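Local coordinates for methionine-R-sulfoxide reductase (Neisseria meningitidis, PDB 3MMH), which reduces the R-diastereomer of free methionine sulfoxide to methionine, as a GAF-domain enzyme, at residues G150-A153 and K154-E157. Sequence-based numbering, arbitrary orientation. Where two conformers were deposited one is given.
Sequences GELA and KILE
Leu152 and Leu156 meet one turn apart on helix 143-165, where the Leu156 CD1 methyl comes at an angle to the branch point of Leu152, CG, 4.1 Å away. This is the close, buried side: Leu152 also rests on Ile22 of helix 11-27 and Leu43 of helix 32-47, and both leucines touch Thr39. In the backbone of the same turn Leu156 N donates to Leu152 O at 2.9 Å, and the Leu156 side chain, with CG placed beside its own backbone N (chi1 -66°), brings CG to 3.4 Å from Leu152 O. Glu157 N grips Ala153 O equally closely, at 2.9 Å, while the Glu157 chain runs extended past that oxygen to a carboxylate whose OE2 accepts a hydrogen bond from Phe122 N of strand 115-123. The other side is looser and wetter. Gly150 O accepts twice, from Lys154 N at 3.2 Å and from a water at 2.8 Å. In one of two Lys154 conformers a bend at the last torsion (chi4 76°) brings NZ to 2.9 Å from this water, so that half of the bridge is less certain; there NZ remains 5.0 Å from Glu151 OE2, the opposite charges not touching. Residues 150-157 thus appear two-sided: leucines join two helices, Glu157 ties to a strand, and Gly150 O is hydrated.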
ATOM      1  N   GLY A 150     -14.807  -1.167 -12.920  1.00 10.58           N
ATOM      2  CA  GLY A 150     -15.855  -2.100 -12.532  1.00 11.31           C
ATOM      3  C   GLY A 150     -15.527  -3.527 -12.856  1.00 10.96           C
ATOM      4  O   GLY A 150     -15.804  -4.423 -12.032  1.00 12.88           O
ATOM      5  N   GLU A 151     -14.897  -3.770 -13.989  1.00 11.62           N
ATOM      6  CA  GLU A 151     -14.461  -5.140 -14.291  1.00 12.44           C
ATOM      7  C   GLU A 151     -13.330  -5.568 -13.371  1.00 11.17           C
ATOM      8  O   GLU A 151     -13.299  -6.726 -12.956  1.00 11.89           O
ATOM      9  CB  GLU A 151     -13.995  -5.199 -15.754  1.00 14.30           C
ATOM     10  CG  GLU A 151     -15.090  -5.067 -16.816  1.00 20.02           C
ATOM     11  CD  GLU A 151     -16.227  -6.062 -16.602  0.80 23.84           C
ATOM     12  OE1 GLU A 151     -15.953  -7.242 -16.381  0.80 31.72           O
ATOM     13  OE2 GLU A 151     -17.381  -5.599 -16.527  0.80 34.95           O
ATOM     14  N   LEU A 152     -12.422  -4.682 -13.005  1.00 10.44           N
ATOM     15  CA  LEU A 152     -11.392  -4.977 -12.054  1.00 10.46           C
ATOM     16  C   LEU A 152     -12.018  -5.361 -10.686  1.00 10.10           C
ATOM     17  O   LEU A 152     -11.538  -6.288 -10.015  1.00 10.34           O
ATOM     18  CB  LEU A 152     -10.439  -3.820 -11.901  1.00 10.20           C
ATOM     19  CG  LEU A 152      -9.315  -4.050 -10.874  1.00 11.25           C
ATOM     20  CD1 LEU A 152      -8.491  -5.285 -11.174  1.00 12.69           C
ATOM     21  CD2 LEU A 152      -8.417  -2.785 -10.866  1.00 12.68           C
ATOM     22  N   ALA A 153     -13.031  -4.628 -10.272  1.00  9.80           N
ATOM     23  CA  ALA A 153     -13.730  -4.934  -9.032  1.00 11.26           C
ATOM     24  C   ALA A 153     -14.212  -6.368  -8.992  1.00 10.89           C
ATOM     25  O   ALA A 153     -14.067  -7.072  -8.017  1.00 12.49           O
ATOM     26  CB  ALA A 153     -14.845  -3.928  -8.684  1.00 12.45           C
ATOM     27  N   LYS A 154     -14.760  -6.843 -10.132  1.00 11.99           N
ATOM     28  CA  LYS A 154     -15.207  -8.240 -10.155  0.55 12.80           C
ATOM     29  C   LYS A 154     -14.055  -9.257 -10.111  1.00 13.11           C
ATOM     30  O   LYS A 154     -14.184 -10.294  -9.443  1.00 13.31           O
ATOM     31  CB  LYS A 154     -16.125  -8.465 -11.373  0.55 13.58           C
ATOM     32  CG  LYS A 154     -17.366  -7.607 -11.334  0.55 17.53           C
ATOM     33  CD  LYS A 154     -18.325  -7.777 -12.491  0.55 22.39           C
ATOM     34  CE  LYS A 154     -19.714  -7.225 -12.151  0.55 24.53           C
ATOM     35  NZ  LYS A 154     -19.817  -5.727 -12.174  0.55 24.96           N
ATOM     36  N   ILE A 155     -12.948  -8.954 -10.750  1.00 12.61           N
ATOM     37  CA  ILE A 155     -11.750  -9.766 -10.615  1.00 12.81           C
ATOM     38  C   ILE A 155     -11.316  -9.870  -9.167  1.00 11.73           C
ATOM     39  O   ILE A 155     -11.026 -10.939  -8.636  1.00 12.80           O
ATOM     40  CB  ILE A 155     -10.613  -9.187 -11.500  1.00 13.19           C
ATOM     41  CG1 ILE A 155     -10.906  -9.414 -12.984  1.00 16.58           C
ATOM     42  CG2 ILE A 155      -9.235  -9.712 -11.114  1.00 14.50           C
ATOM     43  CD1 ILE A 155     -10.026  -8.537 -13.943  1.00 19.13           C
ATOM     44  N   LEU A 156     -11.334  -8.732  -8.445  1.00 10.41           N
ATOM     45  CA  LEU A 156     -10.909  -8.679  -7.067  1.00  9.90           C
ATOM     46  C   LEU A 156     -11.892  -9.409  -6.157  1.00 11.34           C
ATOM     47  O   LEU A 156     -11.471 -10.122  -5.232  1.00 12.36           O
ATOM     48  CB  LEU A 156     -10.663  -7.271  -6.626  1.00 10.39           C
ATOM     49  CG  LEU A 156      -9.514  -6.549  -7.295  1.00 10.47           C
ATOM     50  CD1 LEU A 156      -9.509  -5.085  -6.879  1.00 12.50           C
ATOM     51  CD2 LEU A 156      -8.171  -7.216  -6.898  1.00 13.41           C
ATOM     52  N   GLU A 157     -13.185  -9.267  -6.400  1.00 11.45           N
ATOM     53  CA  GLU A 157     -14.166  -9.975  -5.631  1.00 12.59           C
ATOM     54  C   GLU A 157     -13.894 -11.470  -5.608  1.00 11.81           C
ATOM     55  O   GLU A 157     -14.060 -12.170  -4.588  1.00 13.07           O
ATOM     56  CB  GLU A 157     -15.598  -9.673  -6.128  1.00 12.40           C
ATOM     57  CG  GLU A 157     -16.074  -8.275  -5.829  0.90 12.59           C
ATOM     58  CD  GLU A 157     -17.295  -7.850  -6.649  0.90 14.91           C
ATOM     59  OE1 GLU A 157     -17.724  -8.578  -7.579  0.90 17.80           O
ATOM     60  OE2 GLU A 157     -17.778  -6.765  -6.349  0.90 16.33           O
TER
HETATM   61  O   HOH W   1     -18.195  -3.945 -10.559  1.00 19.81           O